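Local coordinates for N-acetylglucosamine-6-phosphate deacetylase (Thermotoga maritima, PDB 1O12), which probably removes the acetyl group from N-acetylglucosamine 6-phosphate by hydrolysis, using a bound divalent metal cation, at residues K17-D22 and R50-P55; D25-G30 and S321-A326. All blocks are in the same frame, centred on the assembly; numbering follows the deposited sequence.

Interaction 1: K17-D22 and R50-P55; sequences KVLIVD and RGVLMP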
loop_
_atom_site.group_PDB
_atom_site.type_symbol
_atom_site.label_atom_id
_atom_site.label_comp_id
_atom_site.label_asym_id
_atom_site.label_seq_id
_atom_site.Cartn_x
_atom_site.Cartn_y
_atom_site.Cartn_z
ATOM N N LYS A 17 -28.965 -28.074 -7.185
ATOM C CA LYS A 17 -28.055 -27.975 -8.303
ATOM C C LYS A 17 -27.522 -26.559 -8.471
ATOM O O LYS A 17 -27.703 -25.928 -9.523
ATOM C CB LYS A 17 -28.769 -28.407 -9.594
ATOM C CG LYS A 17 -29.413 -29.794 -9.561
ATOM C CD LYS A 17 -30.132 -30.103 -10.883
ATOM C CE LYS A 17 -31.258 -29.096 -11.207
ATOM N NZ LYS A 17 -30.794 -27.697 -11.498
ATOM N N VAL A 18 -26.863 -26.049 -7.439
ATOM C CA VAL A 18 -26.335 -24.699 -7.535
ATOM C C VAL A 18 -24.876 -24.608 -7.179
ATOM O O VAL A 18 -24.308 -25.513 -6.567
ATOM C CB VAL A 18 -27.123 -23.688 -6.620
ATOM C CG1 VAL A 18 -28.428 -23.355 -7.253
ATOM C CG2 VAL A 18 -27.325 -24.252 -5.203
ATOM N N LEU A 19 -24.267 -23.509 -7.585
ATOM C CA LEU A 19 -22.889 -23.264 -7.238
ATOM C C LEU A 19 -22.986 -22.599 -5.865
ATOM O O LEU A 19 -23.199 -21.401 -5.775
ATOM C CB LEU A 19 -22.255 -22.291 -8.220
ATOM C CG LEU A 19 -20.738 -22.417 -8.305
ATOM C CD1 LEU A 19 -20.189 -21.224 -9.129
ATOM C CD2 LEU A 19 -20.121 -22.451 -6.935
ATOM N N ILE A 20 -22.861 -23.394 -4.805
ATOM C CA ILE A 20 -22.929 -22.898 -3.430
ATOM C C ILE A 20 -21.650 -22.129 -3.071
ATOM O O ILE A 20 -20.539 -22.615 -3.295
ATOM C CB ILE A 20 -23.064 -24.056 -2.442
ATOM C CG1 ILE A 20 -24.293 -24.884 -2.801
ATOM C CG2 ILE A 20 -23.118 -23.522 -0.991
ATOM C CD1 ILE A 20 -24.261 -26.304 -2.171
ATOM N N VAL A 21 -21.802 -20.953 -2.485
ATOM C CA VAL A 21 -20.637 -20.183 -2.141
ATOM C C VAL A 21 -20.636 -19.762 -0.698
ATOM O O VAL A 21 -21.453 -18.947 -0.293
ATOM C CB VAL A 21 -20.539 -18.914 -2.997
ATOM C CG1 VAL A 21 -19.249 -18.224 -2.735
ATOM C CG2 VAL A 21 -20.707 -19.253 -4.476
ATOM N N ASP A 22 -19.717 -20.335 0.071
ATOM C CA ASP A 22 -19.543 -20.010 1.477
ATOM C C ASP A 22 -18.141 -19.368 1.631
ATOM O O ASP A 22 -17.153 -19.846 1.066
ATOM C CB ASP A 22 -19.656 -21.281 2.342
ATOM C CG ASP A 22 -19.612 -20.982 3.835
ATOM O OD1 ASP A 22 -20.591 -20.433 4.363
ATOM O OD2 ASP A 22 -18.589 -21.281 4.479
ATOM N N ARG A 50 -26.934 -24.695 -11.742
ATOM C CA ARG A 50 -28.090 -23.945 -12.241
ATOM C C ARG A 50 -27.821 -22.433 -12.179
ATOM O O ARG A 50 -28.261 -21.663 -13.035
ATOM C CB ARG A 50 -29.319 -24.303 -11.362
ATOM C CG ARG A 50 -30.690 -23.725 -11.799
ATOM C CD ARG A 50 -31.510 -23.040 -10.644
ATOM N NE ARG A 50 -31.909 -23.924 -9.534
ATOM C CZ ARG A 50 -33.035 -23.784 -8.828
ATOM N NH1 ARG A 50 -33.889 -22.796 -9.113
ATOM N NH2 ARG A 50 -33.315 -24.628 -7.836
ATOM N N GLY A 51 -27.110 -22.020 -11.143
ATOM C CA GLY A 51 -26.783 -20.624 -10.948
ATOM C C GLY A 51 -25.874 -20.541 -9.731
ATOM O O GLY A 51 -25.320 -21.561 -9.272
ATOM N N VAL A 52 -25.698 -19.338 -9.204
ATOM C CA VAL A 52 -24.846 -19.167 -8.034
ATOM C C VAL A 52 -25.713 -18.830 -6.843
ATOM O O VAL A 52 -26.699 -18.117 -6.976
ATOM C CB VAL A 52 -23.805 -18.017 -8.245
ATOM C CG1 VAL A 52 -22.847 -17.955 -7.064
ATOM C CG2 VAL A 52 -23.049 -18.228 -9.540
ATOM N N LEU A 53 -25.357 -19.366 -5.686
ATOM C CA LEU A 53 -26.096 -19.086 -4.452
ATOM C C LEU A 53 -25.068 -18.530 -3.476
ATOM O O LEU A 53 -24.041 -19.172 -3.217
ATOM C CB LEU A 53 -26.697 -20.352 -3.862
ATOM C CG LEU A 53 -27.724 -20.085 -2.755
ATOM C CD1 LEU A 53 -29.010 -19.617 -3.399
ATOM C CD2 LEU A 53 -28.003 -21.350 -1.915
HETATM N N MSE A 54 -25.329 -17.337 -2.955
HETATM C CA MSE A 54 -24.410 -16.707 -2.013
HETATM C C MSE A 54 -25.172 -16.188 -0.793
HETATM O O MSE A 54 -26.407 -16.076 -0.821
HETATM C CB MSE A 54 -23.709 -15.506 -2.661
HETATM C CG MSE A 54 -23.081 -15.732 -4.023
HETATM SE SE MSE A 54 -22.233 -14.062 -4.699
HETATM C CE MSE A 54 -20.813 -13.944 -3.326
ATOM N N PRO A 55 -24.442 -15.860 0.290
ATOM C CA PRO A 55 -25.083 -15.333 1.506
ATOM C C PRO A 55 -25.712 -13.986 1.124
ATOM O O PRO A 55 -25.183 -13.293 0.264
ATOM C CB PRO A 55 -23.908 -15.155 2.471
ATOM C CG PRO A 55 -22.954 -16.221 2.019
ATOM C CD PRO A 55 -23.008 -16.098 0.512
#
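Leu19 N donates to Gly51 O at 2.8 Å, and Leu19 O receives Leu53 N at 3.0 Å, so Leu19 brackets Val52 as one residue of a parallel bridge. Val21 N carries the pattern on to Leu53 O at 3.0 Å. The strands run with their directions only 21° apart, and Leu19 O also takes a CH···O contact from Val52 CA. The pair belongs to the small beta domain known in NagA-family enzymes; at its start Lys17 and Val18 both face Gly30 of strand 26-35 in a G1 beta bulge.

The packing is closest toward the C-terminal end, where Val21 CG2 lies 3.6 Å from Val52 CG1. That branch of Val52 is anti to its own backbone N (chi1 -175°), which carries it past Leu19 O to the neighbouring valine. Val21 CB rests on CG of Met54, a selenomethionine, and Pro55 sets CD 3.3 Å from Val21 O. Ile322, on helix 322-336, packs against Met54. On the face of Leu53, its CB meets Val18 CG2, and Leu355 of strand 353-356 touches both residues.

The N-terminal end is looser. The backbone bond from Arg50 N to Lys17 O is short, 2.7 Å, but Lys17 is partly exposed and Arg50 lies open to solvent. Bends at chi3 and chi4 bring Lys17 NZ to 3.7 Å from Arg50 CB, the two chains crossing at about a right angle. The arginine is poorly ordered; its NE, weakly bonded to Glu16 O, is modelled 4.4 Å from Lys17 NZ, like charges near each other in a part whose position is uncertain.

The chemistry thus divides the contact: backbone bonds run along both parts, while side-chain cohesion is apolar and lies inward, and the charged end probably adds little.

Interaction 2: D25-G30 and S321-A326; sequences DGEFTG and SITELA
The first turn of helix 322-336, opened by a capping box, is where the carboxylate of Glu27 on strand 26-35 comes to rest. Its OE2 accepts from Thr323 OG1 at 2.8 Å, the hydroxyl approaching on the anti side and 20° out of the carboxylate plane. The same oxygen takes a second, weak bond from Thr323 N at 3.1 Å. Both donors can converge because OG1 of Thr323 sits beside its own backbone N, anti to the carbonyl carbon (chi1 -74°). Glu27 itself extends beyond CG and crosses Thr323 obliquely, with OE1 lying 4.2 Å from Ile322 CB.

Gly26 adds backbone contact, its C lying 3.5 Å from Thr323 OG1; at its backbone angles a side chain would press on the carbonyl O of Asp25. Within the helix start, Glu324 N donates to Ser321 OG at 3.2 Å, and Ser321 N is bonded in return to Glu324 OE1. The helix N-terminus, through Thr323 N, would probably favour a negative charge on Glu27.

With an alanine in place of Glu27, the Thr323 hydroxyl and amide would probably lose their shared acceptor, and the hydroxyl would be free to turn.

The Ser321-Glu324 capping box is the classic helix N-terminal motif; here the strand carboxylate binds beside it at the first turn.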
loop_
_atom_site.group_PDB
_atom_site.type_symbol
_atom_site.label_atom_id
_atom_site.label_comp_id
_atom_site.label_asym_id
_atom_site.label_seq_id
_atom_site.Cartn_x
_atom_site.Cartn_y
_atom_site.Cartn_z
ATOM N N ASP A 25 -16.061 -22.335 3.690
ATOM C CA ASP A 25 -15.969 -23.653 3.124
ATOM C C ASP A 25 -15.690 -23.638 1.628
ATOM O O ASP A 25 -15.527 -24.688 1.021
ATOM C CB ASP A 25 -17.256 -24.442 3.442
ATOM C CG ASP A 25 -17.458 -24.642 4.939
ATOM O OD1 ASP A 25 -16.442 -24.869 5.651
ATOM O OD2 ASP A 25 -18.619 -24.579 5.408
ATOM N N GLY A 26 -15.630 -22.466 1.015
ATOM C CA GLY A 26 -15.351 -22.434 -0.417
ATOM C C GLY A 26 -16.594 -22.532 -1.287
ATOM O O GLY A 26 -17.722 -22.388 -0.791
ATOM N N GLU A 27 -16.389 -22.760 -2.584
ATOM C CA GLU A 27 -17.490 -22.868 -3.527
ATOM C C GLU A 27 -17.605 -24.273 -4.104
ATOM O O GLU A 27 -16.613 -24.891 -4.425
ATOM C CB GLU A 27 -17.324 -21.852 -4.647
ATOM C CG GLU A 27 -15.934 -21.807 -5.160
ATOM C CD GLU A 27 -15.660 -20.538 -5.896
ATOM O OE1 GLU A 27 -16.034 -20.458 -7.081
ATOM O OE2 GLU A 27 -15.090 -19.614 -5.277
ATOM N N PHE A 28 -18.833 -24.765 -4.240
ATOM C CA PHE A 28 -19.041 -26.115 -4.746
ATOM C C PHE A 28 -20.487 -26.376 -5.137
ATOM O O PHE A 28 -21.405 -25.746 -4.607
ATOM C CB PHE A 28 -18.602 -27.101 -3.673
ATOM C CG PHE A 28 -19.216 -26.842 -2.332
ATOM C CD1 PHE A 28 -20.524 -27.239 -2.061
ATOM C CD2 PHE A 28 -18.491 -26.180 -1.339
ATOM C CE1 PHE A 28 -21.105 -26.979 -0.821
ATOM C CE2 PHE A 28 -19.066 -25.915 -0.089
ATOM C CZ PHE A 28 -20.373 -26.314 0.169
ATOM N N THR A 29 -20.691 -27.296 -6.073
ATOM C CA THR A 29 -22.045 -27.621 -6.510
ATOM C C THR A 29 -22.712 -28.479 -5.459
ATOM O O THR A 29 -22.064 -29.295 -4.796
ATOM C CB THR A 29 -22.060 -28.389 -7.835
ATOM O OG1 THR A 29 -21.378 -29.641 -7.671
ATOM C CG2 THR A 29 -21.386 -27.584 -8.918
ATOM N N GLY A 30 -24.011 -28.283 -5.303
ATOM C CA GLY A 30 -24.767 -29.037 -4.315
ATOM C C GLY A 30 -26.186 -28.503 -4.138
ATOM O O GLY A 30 -26.727 -27.812 -5.014
ATOM N N SER A 321 -12.174 -14.579 -6.666
ATOM C CA SER A 321 -13.103 -15.700 -6.789
ATOM C C SER A 321 -14.454 -15.338 -6.168
ATOM O O SER A 321 -14.546 -14.355 -5.429
ATOM C CB SER A 321 -12.552 -16.907 -6.059
ATOM O OG SER A 321 -12.545 -16.665 -4.660
ATOM N N ILE A 322 -15.488 -16.136 -6.466
ATOM C CA ILE A 322 -16.806 -15.893 -5.905
ATOM C C ILE A 322 -16.759 -16.144 -4.416
ATOM O O ILE A 322 -17.547 -15.605 -3.685
ATOM C CB ILE A 322 -17.873 -16.760 -6.536
ATOM C CG1 ILE A 322 -17.855 -16.554 -8.051
ATOM C CG2 ILE A 322 -19.250 -16.325 -6.020
ATOM C CD1 ILE A 322 -19.138 -17.024 -8.770
ATOM N N THR A 323 -15.821 -16.959 -3.964
ATOM C CA THR A 323 -15.664 -17.175 -2.531
ATOM C C THR A 323 -15.162 -15.891 -1.848
ATOM O O THR A 323 -15.559 -15.584 -0.735
ATOM C CB THR A 323 -14.646 -18.274 -2.219
ATOM O OG1 THR A 323 -15.208 -19.559 -2.522
ATOM C CG2 THR A 323 -14.256 -18.209 -0.773
ATOM N N GLU A 324 -14.284 -15.147 -2.506
ATOM C CA GLU A 324 -13.774 -13.918 -1.926
ATOM C C GLU A 324 -14.802 -12.796 -1.960
ATOM O O GLU A 324 -14.792 -11.913 -1.086
ATOM C CB GLU A 324 -12.529 -13.452 -2.675
ATOM C CG GLU A 324 -11.291 -14.303 -2.462
ATOM C CD GLU A 324 -10.279 -14.018 -3.540
ATOM O OE1 GLU A 324 -10.594 -14.343 -4.700
ATOM O OE2 GLU A 324 -9.195 -13.456 -3.251
ATOM N N LEU A 325 -15.658 -12.826 -2.984
ATOM C CA LEU A 325 -16.709 -11.844 -3.161
ATOM C C LEU A 325 -17.735 -12.000 -2.057
ATOM O O LEU A 325 -18.408 -11.039 -1.708
ATOM C CB LEU A 325 -17.418 -12.022 -4.491
ATOM C CG LEU A 325 -16.929 -11.248 -5.709
ATOM C CD1 LEU A 325 -17.846 -11.608 -6.896
ATOM C CD2 LEU A 325 -16.938 -9.755 -5.433
ATOM N N ALA A 326 -17.865 -13.208 -1.521
ATOM C CA ALA A 326 -18.797 -13.428 -0.431
ATOM C C ALA A 326 -18.294 -12.732 0.838
ATOM O O ALA A 326 -19.088 -12.269 1.674
ATOM C CB ALA A 326 -18.965 -14.915 -0.163
#

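How the interactions relate
The centres of interactions 1 and 2 lie about 8 Å apart, and strand 18-22 joins them. It pairs in parallel with 50-55 on one side and antiparallel with 25-30 on the other, where probable hydrogen bonds link Ile20 N to Phe28 O (2.8 Å) and Val18 N to Gly30 O (3.0 Å). Helix 322-336 closes the group, since Val21 CG1 packs 3.3 Å from Ile322 O. Together they join the small beta domain, as known in NagA-family enzymes, to a helix within the amidohydrolase region. Both contacts lie away from the iron site formed by Glu127, His188 and His209, and their centres lie about 22 and 21 Å from the centre of the chain.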